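Local coordinates for protein lovastatin nonaketide synthase, polyketide synthase component (Aspergillus terreus, PDB 7CPX) that builds the nonaketide backbone of the lovastatin precursor dihydromonacolin L by repeated decarboxylative condensation of malonyl units, methylation and selective reduction, working together with a partner enoyl reductase, at residues 39-44 with 229-234; 70-75 with 244-249; 130-135 with 176-181; 240-245 with 367-372; 316-321 with 360-365. The protein carries 2 engineered substitutions. All blocks are in the same frame, centred on the assembly; numbering follows the deposited sequence.

Interaction 1: 39-44 with 229-234; sequences DVQSRI and SGRSRM
Asp39 and Arg231 meet in a salt bridge, the carboxylate lying at the edge of the guanidinium group. The bond from Arg231 NH2 to Asp39 OD2 is 3.0 Å long and uses the syn lone pair. Asp39 OD1 adds two weak bonds, to NH2 and NE of the same arginine. The carboxylate and guanidinium planes are turned 45° apart. Gln41 comes over one face of that guanidinium: its amide is stacked nearly parallel, 19° off, with CD 3.4 Å from Arg231 CZ and offset toward the rim. A bent chi2 (94°) lays the amide on this face, and its rotation then turns NE2 to the Gly230 carbonyl. That bond, Gln41 NE2 to Gly230 O, is 2.8 Å long, with the donor above the carbonyl plane. Both segments belong to the thiolase-type ketosynthase. Here the loop that follows helix 214-222 is tied to the short strand 42-43, and the side chain of Arg231 comes within about 10 Å of that of His367, a probable active-site residue. Further out, strand 42-43 pairs with strand 69-70 through Ser42 and Ala70, while Ser232 OG bonds to Ala243 N, linking the loop to the residues ahead of strand 247-255.

Interaction 2: 70-75 with 244-249; sequences AYVLQD and RGEAVC
Tyr71 O takes the backbone N-H of Glu246 at 2.7 Å, and Gly245 CA closes on the same oxygen through a CA-H...O contact of 3.4 Å. The same tyrosine donates its own N to Arg244 O at 3.0 Å. Together these bonds make a single beta bridge between Tyr71 and Gly245, after which the backbones part. Beyond the bridge the contact passes to the Glu246 side chain, which runs out extended beside Val72 and pointing the same way. Its OE1 receives the N-H of Leu73 at 3.2 Å, on the anti side and 26° out of the carboxylate plane. In the ketosynthase this joins the loop after strand 69-70 to the approach of strand 247-255, an inner strand of the N-terminal core sheet of the thiolase fold. The other carboxylate oxygen, OE2, turns to a salt bridge with Arg48 and to the backbone N of Ile211, so both oxygens of the buried acid have partners. Leu73 crosses Glu246 with its CG 3.6 Å from Glu246 CB, then continues to Leu101 of helix 97-113. The Tyr71 ring offers its edge to Arg244 O, while the arginine's own side chain leads away to lie against Phe217 in a cation-pi contact.

Interaction 3: 130-135 with 176-181; sequences GVMTHD and TIDTAC
Strands 126-131 and 174-177 run parallel here, bridged at Gly130 and Ile177, with Val131 N donating to Ile177 O at 2.9 Å in a nearly straight bond. This is the edge, within this chain, of the N-terminal core sheet of the thiolase fold, and strand 174-177 is the outermost strand. From there the backbone runs on to Cys181, the probable nucleophile of the ketosynthase, just ahead of helix 183-196. Val131 sets CG2 against the CG2 methyl of Thr176, branch to branch. The threonine hydroxyl points elsewhere, to Ser161 and the Ser158 carbonyl. Asp178 turns its carboxylate toward the opposite segment, though its exact place is doubtful, since it is modelled too close to the Val131 carbonyl. As modelled, its OD1 accepts Ala180 N at 3.3 Å, an Asx turn in the bend ahead of Cys181. The second subunit lies close at hand: Ile177 packs on Ile177 of the other chain, and His134 stacks on His134 of the other chain, so this edge forms part of the homodimer interface. Met132 has CG anti to the backbone N (chi1 177°), and its chain then bends at chi3. That first torsion carries the thioether alongside the Ala180-Cys181 backbone, where Met132 SD stands 3.5 Å from Ala180 CA.

Interaction 4: 240-245 with 367-372; sequences DGYARG and HTEGTA
Tyr242 leans over the face of His367 and reaches Glu369 with its hydroxyl. At the root, Tyr242 CB sits 3.8 Å from His367 CB. A chi1 of 67° puts CG between the backbone N and carbonyl carbon and carries the ring across the imidazole, where CG overlies the face toward its rim. CD1 approaches closest, 3.4 Å from His367 CG, and CE1 still meets CD2. The two rings are inclined by 36°, an oblique pairing rather than a clean stack. At the tip, Tyr242 OH donates to the syn lone pair of Glu369 OE2 at 2.7 Å; the ring and carboxylate planes stand almost perpendicular, and OE2 lies at the ring's edge, near its plane. Arg244 crosses the same glutamate at about a right angle, its NH1 3.6 Å from Glu369 OE2 in a long salt bridge. Beneath the side chains the backbones form a single bridge: His367 N donates to Ala243 O at 2.7 Å, and Gly245 N to His367 O at 2.8 Å. The bridge ties the loop before strand 247-255 to the loop entering helix 369-386, within the ketosynthase. Because His367 is a probable active-site residue, lying against the side chains of Cys181 and His320, Tyr242 and the bridge are second-shell contacts that probably help to place its ring. Glu369 OE2 is thus a shared partner of a tyrosine hydroxyl and an arginine, linking both to the acid that sits beside the histidine.

Interaction 5: 316-321 with 360-365; sequences FFEAHG and SAKTVV
Lys362 and Glu318 cross at about a right angle, and Lys362 passes obliquely by the ring of His320. Bends at chi3 and chi4 (-149° and 67°) curl the lysine so that NZ comes back over the 318-321 backbone. There NZ donates to His320 O at 2.6 Å and to Ser360 OG at 2.8 Å, and forms a long salt bridge with Glu318 OE2 at 3.5 Å. One step before the tip, Lys362 CE lies 3.5 Å from His320 ND1. Glu318, bent at chi2, turns OE2 away from its own strand to take Ala361 N on the anti lone pair. Glu318 thus links the buried lysine with the start of the 360-365 turn. The segments carry pieces of two ketosynthase signatures, the EAHGTGT loop with the probable active-site residue His320, and the lysine-bearing run that leads to His367. Thr363 OG1 and Thr363 N both return to Ser360 O, holding the turn compact. The contact lies at the ends of the neighbouring parallel strands 316-318 and 356-358: strand 428-435 flanks the first on its other side, helix 327-339 packs on Ala319 and His320, and the 360-365 turn runs on toward helix 369-386.

Overall arrangement
All five contacts lie inside the ketosynthase, their centres 10 to 21 Å apart. Interactions 1 and 2 cross along the chain, interaction 3 is nested inside both, and interaction 5 inside interaction 4, which starts where interaction 2 ends and shares Arg244 and Gly245 with it. Interactions 2 and 3 reach the N-terminal core sheet and interaction 5 the C-terminal one. All pairs touch except 1 and 3; interaction 4 brings His367 to Cys181 of interaction 3 and His320 of interaction 5. Segments far apart in sequence thereby bring together the probable condensation site, while interactions 1 and 2 join the 229-249 region to the 39-44 and 70-75 segments beside it and interaction 3 faces the second subunit.

Interaction 1: 39-44 with 229-234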
# COMPACT_ATOMS: atom_id res chain seq x y z
N ASP A 39 -21.70 32.20 18.09
CA ASP A 39 -21.50 30.79 17.77
C ASP A 39 -20.17 30.64 17.04
O ASP A 39 -20.11 30.47 15.82
CB ASP A 39 -22.67 30.26 16.95
CG ASP A 39 -22.63 28.75 16.80
OD1 ASP A 39 -21.78 28.11 17.45
OD2 ASP A 39 -23.46 28.21 16.04
N VAL A 40 -19.09 30.72 17.81
CA VAL A 40 -17.75 30.68 17.23
C VAL A 40 -17.44 29.30 16.66
O VAL A 40 -16.78 29.18 15.63
CB VAL A 40 -16.72 31.10 18.29
CG1 VAL A 40 -15.33 30.82 17.79
CG2 VAL A 40 -16.87 32.57 18.63
N GLN A 41 -17.91 28.25 17.33
CA GLN A 41 -17.53 26.90 16.94
C GLN A 41 -17.95 26.62 15.50
O GLN A 41 -18.98 27.10 15.02
CB GLN A 41 -18.17 25.88 17.87
CG GLN A 41 -19.67 25.71 17.68
CD GLN A 41 -20.01 24.56 16.75
OE1 GLN A 41 -20.39 24.78 15.60
NE2 GLN A 41 -19.86 23.34 17.24
N SER A 42 -17.13 25.84 14.81
CA SER A 42 -17.38 25.51 13.41
C SER A 42 -16.77 24.15 13.11
O SER A 42 -15.95 23.63 13.87
CB SER A 42 -16.80 26.58 12.48
OG SER A 42 -15.40 26.69 12.66
N ARG A 43 -17.19 23.59 11.98
CA ARG A 43 -16.63 22.32 11.53
C ARG A 43 -15.12 22.46 11.35
O ARG A 43 -14.63 23.50 10.89
CB ARG A 43 -17.28 21.90 10.21
CG ARG A 43 -17.18 20.41 9.91
CD ARG A 43 -18.31 19.64 10.57
NE ARG A 43 -18.38 18.26 10.09
CZ ARG A 43 -19.35 17.41 10.40
NH1 ARG A 43 -20.36 17.76 11.18
NH2 ARG A 43 -19.30 16.17 9.91
N ILE A 44 -14.39 21.42 11.73
CA ILE A 44 -12.93 21.43 11.61
C ILE A 44 -12.57 21.77 10.17
O ILE A 44 -12.84 20.96 9.27
CB ILE A 44 -12.32 20.09 12.03
CG1 ILE A 44 -12.84 19.64 13.40
CG2 ILE A 44 -10.81 20.20 12.06
CD1 ILE A 44 -12.64 20.66 14.49
N SER A 229 -22.08 16.98 20.11
CA SER A 229 -22.76 18.17 19.63
C SER A 229 -21.78 19.26 19.22
O SER A 229 -22.16 20.18 18.48
CB SER A 229 -23.71 18.71 20.70
OG SER A 229 -23.01 19.00 21.90
N GLY A 230 -20.53 19.18 19.68
CA GLY A 230 -19.52 20.15 19.29
C GLY A 230 -19.47 21.39 20.14
O GLY A 230 -18.87 22.39 19.71
N ARG A 231 -20.07 21.38 21.33
CA ARG A 231 -20.07 22.54 22.20
C ARG A 231 -19.99 22.09 23.65
O ARG A 231 -20.62 21.11 24.05
CB ARG A 231 -21.33 23.39 21.98
CG ARG A 231 -21.41 23.99 20.59
CD ARG A 231 -22.66 24.82 20.40
NE ARG A 231 -22.74 25.37 19.06
CZ ARG A 231 -23.18 24.71 18.00
NH1 ARG A 231 -23.58 23.45 18.09
NH2 ARG A 231 -23.21 25.31 16.82
N SER A 232 -19.20 22.82 24.44
CA SER A 232 -19.02 22.53 25.86
C SER A 232 -20.18 23.15 26.62
O SER A 232 -20.10 24.26 27.14
CB SER A 232 -17.68 23.06 26.36
OG SER A 232 -16.60 22.51 25.63
N ARG A 233 -21.29 22.41 26.69
CA ARG A 233 -22.49 22.89 27.37
C ARG A 233 -22.27 22.78 28.87
O ARG A 233 -22.58 21.78 29.50
CB ARG A 233 -23.71 22.09 26.92
CG ARG A 233 -24.04 22.24 25.45
CD ARG A 233 -25.36 21.57 25.11
NE ARG A 233 -26.18 22.42 24.25
CZ ARG A 233 -26.09 22.47 22.93
NH1 ARG A 233 -25.21 21.73 22.27
NH2 ARG A 233 -26.89 23.29 22.25
N MET A 234 -21.71 23.84 29.44
CA MET A 234 -21.39 23.86 30.86
C MET A 234 -22.66 23.69 31.70
O MET A 234 -23.62 24.45 31.54
CB MET A 234 -20.69 25.17 31.22
CG MET A 234 -20.53 25.41 32.72
SD MET A 234 -19.76 27.00 33.06
CE MET A 234 -20.01 27.11 34.82

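Interaction 2: 70-75 with 244-249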
# COMPACT_ATOMS: atom_id res chain seq x y z
N ALA A 70 -15.24 22.31 16.53
CA ALA A 70 -14.29 22.87 17.49
C ALA A 70 -14.30 24.38 17.35
O ALA A 70 -14.66 24.92 16.30
CB ALA A 70 -12.88 22.32 17.27
N TYR A 71 -13.89 25.05 18.42
CA TYR A 71 -13.73 26.50 18.42
C TYR A 71 -12.34 26.80 17.86
O TYR A 71 -11.37 27.05 18.57
CB TYR A 71 -13.92 27.06 19.83
CG TYR A 71 -15.31 26.85 20.39
CD1 TYR A 71 -15.76 25.58 20.74
CD2 TYR A 71 -16.17 27.92 20.58
CE1 TYR A 71 -17.02 25.39 21.26
CE2 TYR A 71 -17.44 27.73 21.10
CZ TYR A 71 -17.86 26.47 21.44
OH TYR A 71 -19.12 26.28 21.96
N VAL A 72 -12.27 26.77 16.54
CA VAL A 72 -11.01 26.83 15.81
C VAL A 72 -10.65 28.28 15.52
O VAL A 72 -11.53 29.13 15.31
CB VAL A 72 -11.10 26.01 14.51
CG1 VAL A 72 -9.77 26.02 13.77
CG2 VAL A 72 -11.52 24.58 14.81
N LEU A 73 -9.36 28.57 15.50
CA LEU A 73 -8.88 29.89 15.11
C LEU A 73 -9.14 30.12 13.63
O LEU A 73 -8.98 29.22 12.80
CB LEU A 73 -7.39 30.04 15.42
CG LEU A 73 -6.98 29.86 16.88
CD1 LEU A 73 -5.47 29.97 17.02
CD2 LEU A 73 -7.67 30.88 17.75
N GLN A 74 -9.52 31.35 13.29
CA GLN A 74 -9.78 31.74 11.92
C GLN A 74 -8.54 32.30 11.23
O GLN A 74 -8.66 33.07 10.27
CB GLN A 74 -10.92 32.76 11.86
CG GLN A 74 -12.28 32.19 12.22
CD GLN A 74 -12.39 31.80 13.68
OE1 GLN A 74 -11.60 32.24 14.51
NE2 GLN A 74 -13.38 30.97 13.99
N ASP A 75 -7.35 31.93 11.71
CA ASP A 75 -6.09 32.41 11.16
C ASP A 75 -5.28 31.23 10.64
O ASP A 75 -5.38 30.11 11.15
CB ASP A 75 -5.28 33.18 12.22
CG ASP A 75 -4.02 33.80 11.65
OD1 ASP A 75 -3.80 33.69 10.43
OD2 ASP A 75 -3.25 34.39 12.43
N ARG A 244 -13.41 20.78 21.82
CA ARG A 244 -12.04 21.26 21.73
C ARG A 244 -12.01 22.65 21.12
O ARG A 244 -12.81 22.98 20.23
CB ARG A 244 -11.20 20.30 20.89
CG ARG A 244 -10.85 19.00 21.59
CD ARG A 244 -10.01 18.09 20.71
NE ARG A 244 -8.95 18.84 20.04
CZ ARG A 244 -7.87 19.30 20.65
NH1 ARG A 244 -7.67 19.10 21.94
NH2 ARG A 244 -6.97 19.98 19.95
N GLY A 245 -11.11 23.48 21.61
CA GLY A 245 -10.95 24.83 21.09
C GLY A 245 -9.49 25.16 20.87
O GLY A 245 -8.62 24.75 21.64
N GLU A 246 -9.23 25.90 19.80
CA GLU A 246 -7.88 26.36 19.50
C GLU A 246 -7.67 27.72 20.16
O GLU A 246 -8.38 28.68 19.85
CB GLU A 246 -7.66 26.47 18.00
CG GLU A 246 -7.56 25.16 17.28
CD GLU A 246 -6.95 25.32 15.91
OE1 GLU A 246 -7.03 26.44 15.35
OE2 GLU A 246 -6.38 24.34 15.38
N ALA A 247 -6.69 27.80 21.05
CA ALA A 247 -6.39 29.07 21.70
C ALA A 247 -4.93 29.08 22.12
O ALA A 247 -4.40 28.07 22.59
CB ALA A 247 -7.30 29.30 22.91
N VAL A 248 -4.29 30.23 21.94
CA VAL A 248 -2.94 30.48 22.41
C VAL A 248 -2.98 31.77 23.21
O VAL A 248 -3.22 32.84 22.64
CB VAL A 248 -1.93 30.57 21.26
CG1 VAL A 248 -0.53 30.78 21.81
CG2 VAL A 248 -1.99 29.31 20.42
N CYS A 249 -2.73 31.68 24.51
CA CYS A 249 -2.79 32.82 25.40
C CYS A 249 -1.43 33.06 26.01
O CYS A 249 -0.67 32.11 26.24
CB CYS A 249 -3.83 32.61 26.51
SG CYS A 249 -4.06 34.03 27.59

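Interaction 3: 130-135 with 176-181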
# COMPACT_ATOMS: atom_id res chain seq x y z
N GLY A 130 1.69 26.14 29.28
CA GLY A 130 0.84 24.98 29.42
C GLY A 130 0.39 24.46 28.07
O GLY A 130 -0.40 25.11 27.37
N VAL A 131 0.90 23.30 27.68
CA VAL A 131 0.55 22.67 26.42
C VAL A 131 0.20 21.21 26.69
O VAL A 131 0.91 20.52 27.42
CB VAL A 131 1.70 22.77 25.39
CG1 VAL A 131 2.07 24.21 25.17
CG2 VAL A 131 2.90 21.99 25.88
N MET A 132 -0.90 20.76 26.10
CA MET A 132 -1.39 19.41 26.29
C MET A 132 -1.62 18.66 24.99
O MET A 132 -1.59 17.43 24.99
CB MET A 132 -2.71 19.43 27.08
CG MET A 132 -3.38 18.08 27.29
SD MET A 132 -5.14 18.26 27.58
CE MET A 132 -5.80 17.38 26.17
N THR A 133 -1.81 19.36 23.87
CA THR A 133 -2.40 18.77 22.68
C THR A 133 -1.51 18.97 21.46
O THR A 133 -1.97 19.48 20.44
CB THR A 133 -3.79 19.36 22.43
OG1 THR A 133 -4.39 19.74 23.67
CG2 THR A 133 -4.66 18.33 21.75
N HIS A 134 -0.25 18.58 21.57
CA HIS A 134 0.87 18.75 20.65
C HIS A 134 0.63 17.92 19.40
O HIS A 134 1.32 16.93 19.15
CB HIS A 134 2.18 18.33 21.33
CG HIS A 134 2.17 16.93 21.87
ND1 HIS A 134 2.03 15.82 21.07
CD2 HIS A 134 2.27 16.47 23.14
CE1 HIS A 134 2.05 14.74 21.82
NE2 HIS A 134 2.20 15.10 23.08
N ASP A 135 -0.38 18.32 18.61
CA ASP A 135 -0.63 17.65 17.34
C ASP A 135 0.60 17.68 16.46
O ASP A 135 0.98 16.67 15.86
CB ASP A 135 -1.82 18.30 16.65
CG ASP A 135 -3.12 18.12 17.42
OD1 ASP A 135 -3.08 17.51 18.51
OD2 ASP A 135 -4.16 18.60 16.94
N THR A 176 7.68 24.19 30.42
CA THR A 176 6.52 23.90 29.59
C THR A 176 5.68 22.89 30.36
O THR A 176 6.00 21.70 30.40
CB THR A 176 6.92 23.36 28.23
OG1 THR A 176 7.71 24.33 27.53
CG2 THR A 176 5.67 23.05 27.42
N ILE A 177 4.60 23.37 30.95
CA ILE A 177 3.78 22.56 31.84
C ILE A 177 2.79 21.76 31.03
O ILE A 177 2.40 22.16 29.92
CB ILE A 177 3.06 23.46 32.87
CG1 ILE A 177 4.07 24.37 33.57
CG2 ILE A 177 2.32 22.61 33.88
CD1 ILE A 177 5.20 23.63 34.24
N ASP A 178 2.38 20.62 31.57
CA ASP A 178 1.31 19.81 30.98
C ASP A 178 0.58 19.13 32.13
O ASP A 178 1.02 18.08 32.61
CB ASP A 178 1.85 18.80 29.98
CG ASP A 178 0.76 18.22 29.10
OD1 ASP A 178 -0.43 18.42 29.41
OD2 ASP A 178 1.10 17.57 28.09
N THR A 179 -0.51 19.73 32.59
CA THR A 179 -1.41 19.13 33.56
C THR A 179 -2.79 18.94 32.94
O THR A 179 -3.82 19.06 33.60
CB THR A 179 -1.51 19.98 34.82
OG1 THR A 179 -2.20 21.20 34.54
CG2 THR A 179 -0.13 20.29 35.35
N ALA A 180 -2.80 18.65 31.64
CA ALA A 180 -4.04 18.48 30.87
C ALA A 180 -4.74 19.84 30.83
O ALA A 180 -4.08 20.87 30.64
CB ALA A 180 -4.85 17.34 31.44
N CYS A 181 -6.06 19.88 31.02
CA CYS A 181 -6.80 21.12 30.82
C CYS A 181 -6.32 22.23 31.76
O CYS A 181 -6.47 23.41 31.44
CB CYS A 181 -8.29 20.87 31.02
SG CYS A 181 -8.86 19.25 30.44

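Interaction 4: 240-245 with 367-372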
# COMPACT_ATOMS: atom_id res chain seq x y z
N ASP A 240 -22.60 16.62 27.15
CA ASP A 240 -22.20 15.35 26.55
C ASP A 240 -20.71 15.31 26.25
O ASP A 240 -20.27 14.54 25.39
CB ASP A 240 -22.99 15.10 25.26
CG ASP A 240 -22.91 16.26 24.29
OD1 ASP A 240 -22.25 17.27 24.63
OD2 ASP A 240 -23.49 16.16 23.19
N GLY A 241 -19.91 16.13 26.94
CA GLY A 241 -18.49 16.22 26.74
C GLY A 241 -18.06 17.66 26.64
O GLY A 241 -18.79 18.58 27.03
N TYR A 242 -16.86 17.87 26.11
CA TYR A 242 -16.32 19.21 25.91
C TYR A 242 -15.87 19.37 24.47
O TYR A 242 -15.30 18.45 23.88
CB TYR A 242 -15.16 19.50 26.87
CG TYR A 242 -13.91 18.68 26.64
CD1 TYR A 242 -13.00 19.02 25.65
CD2 TYR A 242 -13.63 17.57 27.42
CE1 TYR A 242 -11.86 18.28 25.44
CE2 TYR A 242 -12.49 16.82 27.23
CZ TYR A 242 -11.61 17.18 26.23
OH TYR A 242 -10.47 16.44 26.03
N ALA A 243 -16.12 20.55 23.92
CA ALA A 243 -15.72 20.86 22.55
C ALA A 243 -14.30 21.42 22.56
O ALA A 243 -14.03 22.42 23.24
CB ALA A 243 -16.69 21.86 21.92
N ARG A 244 -13.41 20.78 21.82
CA ARG A 244 -12.04 21.26 21.73
C ARG A 244 -12.01 22.65 21.12
O ARG A 244 -12.81 22.98 20.23
CB ARG A 244 -11.20 20.30 20.89
CG ARG A 244 -10.85 19.00 21.59
CD ARG A 244 -10.01 18.09 20.71
NE ARG A 244 -8.95 18.84 20.04
CZ ARG A 244 -7.87 19.30 20.65
NH1 ARG A 244 -7.67 19.10 21.94
NH2 ARG A 244 -6.97 19.98 19.95
N GLY A 245 -11.11 23.48 21.61
CA GLY A 245 -10.95 24.83 21.09
C GLY A 245 -9.49 25.16 20.87
O GLY A 245 -8.62 24.75 21.64
N HIS A 367 -13.40 24.41 24.95
CA HIS A 367 -12.43 23.82 25.87
C HIS A 367 -11.08 23.78 25.18
O HIS A 367 -10.80 22.89 24.37
CB HIS A 367 -12.88 22.43 26.29
CG HIS A 367 -11.96 21.78 27.28
ND1 HIS A 367 -12.21 21.78 28.64
CD2 HIS A 367 -10.79 21.13 27.11
CE1 HIS A 367 -11.23 21.15 29.26
NE2 HIS A 367 -10.36 20.74 28.36
N THR A 368 -10.22 24.75 25.50
CA THR A 368 -8.92 24.89 24.85
C THR A 368 -7.82 24.14 25.59
O THR A 368 -6.65 24.52 25.52
CB THR A 368 -8.56 26.37 24.70
OG1 THR A 368 -8.44 26.96 26.00
CG2 THR A 368 -9.64 27.10 23.92
N GLU A 369 -8.18 23.08 26.31
CA GLU A 369 -7.22 22.15 26.89
C GLU A 369 -6.09 22.87 27.62
O GLU A 369 -6.31 23.45 28.69
CB GLU A 369 -6.66 21.24 25.80
CG GLU A 369 -7.70 20.47 25.02
CD GLU A 369 -8.32 19.34 25.82
OE1 GLU A 369 -8.16 19.32 27.06
OE2 GLU A 369 -8.96 18.46 25.21
N GLY A 370 -4.88 22.85 27.05
CA GLY A 370 -3.72 23.35 27.77
C GLY A 370 -3.88 24.79 28.20
O GLY A 370 -3.60 25.14 29.35
N THR A 371 -4.33 25.65 27.29
CA THR A 371 -4.53 27.06 27.59
C THR A 371 -5.87 27.33 28.25
O THR A 371 -6.14 28.47 28.63
CB THR A 371 -4.41 27.89 26.32
OG1 THR A 371 -4.19 29.27 26.66
CG2 THR A 371 -5.68 27.79 25.51
N ALA A 372 -6.71 26.30 28.40
CA ALA A 372 -8.06 26.51 28.93
C ALA A 372 -8.02 27.31 30.22
O ALA A 372 -8.71 28.32 30.36
CB ALA A 372 -8.74 25.16 29.14

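Interaction 5: 316-321 with 360-365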
# COMPACT_ATOMS: atom_id res chain seq x y z
N PHE A 316 -17.63 36.29 40.97
CA PHE A 316 -17.63 35.52 39.74
C PHE A 316 -16.68 34.36 39.88
O PHE A 316 -15.69 34.43 40.62
CB PHE A 316 -17.24 36.40 38.54
CG PHE A 316 -17.15 35.64 37.24
CD1 PHE A 316 -18.26 35.00 36.73
CD2 PHE A 316 -15.97 35.60 36.53
CE1 PHE A 316 -18.18 34.31 35.53
CE2 PHE A 316 -15.88 34.92 35.34
CZ PHE A 316 -16.99 34.27 34.83
N PHE A 317 -16.99 33.26 39.20
CA PHE A 317 -16.19 32.04 39.30
C PHE A 317 -16.08 31.44 37.90
O PHE A 317 -17.01 30.79 37.42
CB PHE A 317 -16.82 31.05 40.27
CG PHE A 317 -15.91 29.92 40.66
CD1 PHE A 317 -15.73 28.84 39.82
CD2 PHE A 317 -15.25 29.94 41.87
CE1 PHE A 317 -14.89 27.81 40.17
CE2 PHE A 317 -14.41 28.91 42.23
CZ PHE A 317 -14.23 27.84 41.38
N GLU A 318 -14.94 31.65 37.25
CA GLU A 318 -14.70 31.02 35.96
C GLU A 318 -14.47 29.54 36.18
O GLU A 318 -13.35 29.10 36.44
CB GLU A 318 -13.52 31.67 35.24
CG GLU A 318 -13.56 31.51 33.73
CD GLU A 318 -13.29 30.10 33.26
OE1 GLU A 318 -12.67 29.32 34.02
OE2 GLU A 318 -13.69 29.76 32.13
N ALA A 319 -15.55 28.77 36.10
CA ALA A 319 -15.48 27.34 36.35
C ALA A 319 -14.82 26.61 35.19
O ALA A 319 -14.77 27.10 34.06
CB ALA A 319 -16.88 26.78 36.59
N HIS A 320 -14.29 25.43 35.49
CA HIS A 320 -13.81 24.55 34.44
C HIS A 320 -14.88 24.36 33.38
O HIS A 320 -14.61 24.50 32.18
CB HIS A 320 -13.40 23.21 35.05
CG HIS A 320 -12.55 22.37 34.14
ND1 HIS A 320 -11.67 22.91 33.23
CD2 HIS A 320 -12.44 21.02 34.02
CE1 HIS A 320 -11.07 21.94 32.57
NE2 HIS A 320 -11.51 20.78 33.03
N GLY A 321 -16.11 24.06 33.80
CA GLY A 321 -17.26 24.07 32.93
C GLY A 321 -17.01 23.50 31.55
O GLY A 321 -17.16 24.20 30.55
N SER A 360 -17.95 29.57 32.53
CA SER A 360 -16.73 29.06 31.92
C SER A 360 -16.56 29.67 30.53
O SER A 360 -17.49 29.66 29.72
CB SER A 360 -16.77 27.54 31.82
OG SER A 360 -15.58 27.03 31.24
N ALA A 361 -15.36 30.20 30.27
CA ALA A 361 -15.06 30.73 28.95
C ALA A 361 -15.18 29.67 27.87
O ALA A 361 -15.39 30.00 26.70
CB ALA A 361 -13.66 31.33 28.93
N LYS A 362 -15.04 28.40 28.24
CA LYS A 362 -15.07 27.31 27.28
C LYS A 362 -16.43 27.14 26.62
O LYS A 362 -16.53 26.43 25.62
CB LYS A 362 -14.65 26.01 27.97
CG LYS A 362 -13.30 26.13 28.67
CD LYS A 362 -13.04 24.97 29.61
CE LYS A 362 -12.18 25.40 30.78
NZ LYS A 362 -12.89 26.35 31.69
N THR A 363 -17.47 27.78 27.16
CA THR A 363 -18.76 27.79 26.47
C THR A 363 -18.72 28.72 25.26
O THR A 363 -19.51 28.55 24.33
CB THR A 363 -19.87 28.24 27.43
OG1 THR A 363 -19.59 29.56 27.90
CG2 THR A 363 -19.97 27.29 28.61
N VAL A 364 -17.82 29.69 25.26
CA VAL A 364 -17.73 30.69 24.20
C VAL A 364 -16.57 30.40 23.26
O VAL A 364 -16.74 30.42 22.04
CB VAL A 364 -17.61 32.10 24.82
CG1 VAL A 364 -17.55 33.15 23.72
CG2 VAL A 364 -18.76 32.37 25.76
N VAL A 365 -15.39 30.15 23.80
CA VAL A 365 -14.20 29.88 23.00
C VAL A 365 -13.84 28.40 22.99
O VAL A 365 -12.83 28.02 22.40
CB VAL A 365 -13.00 30.72 23.48
CG1 VAL A 365 -13.34 32.20 23.45
CG2 VAL A 365 -12.58 30.29 24.88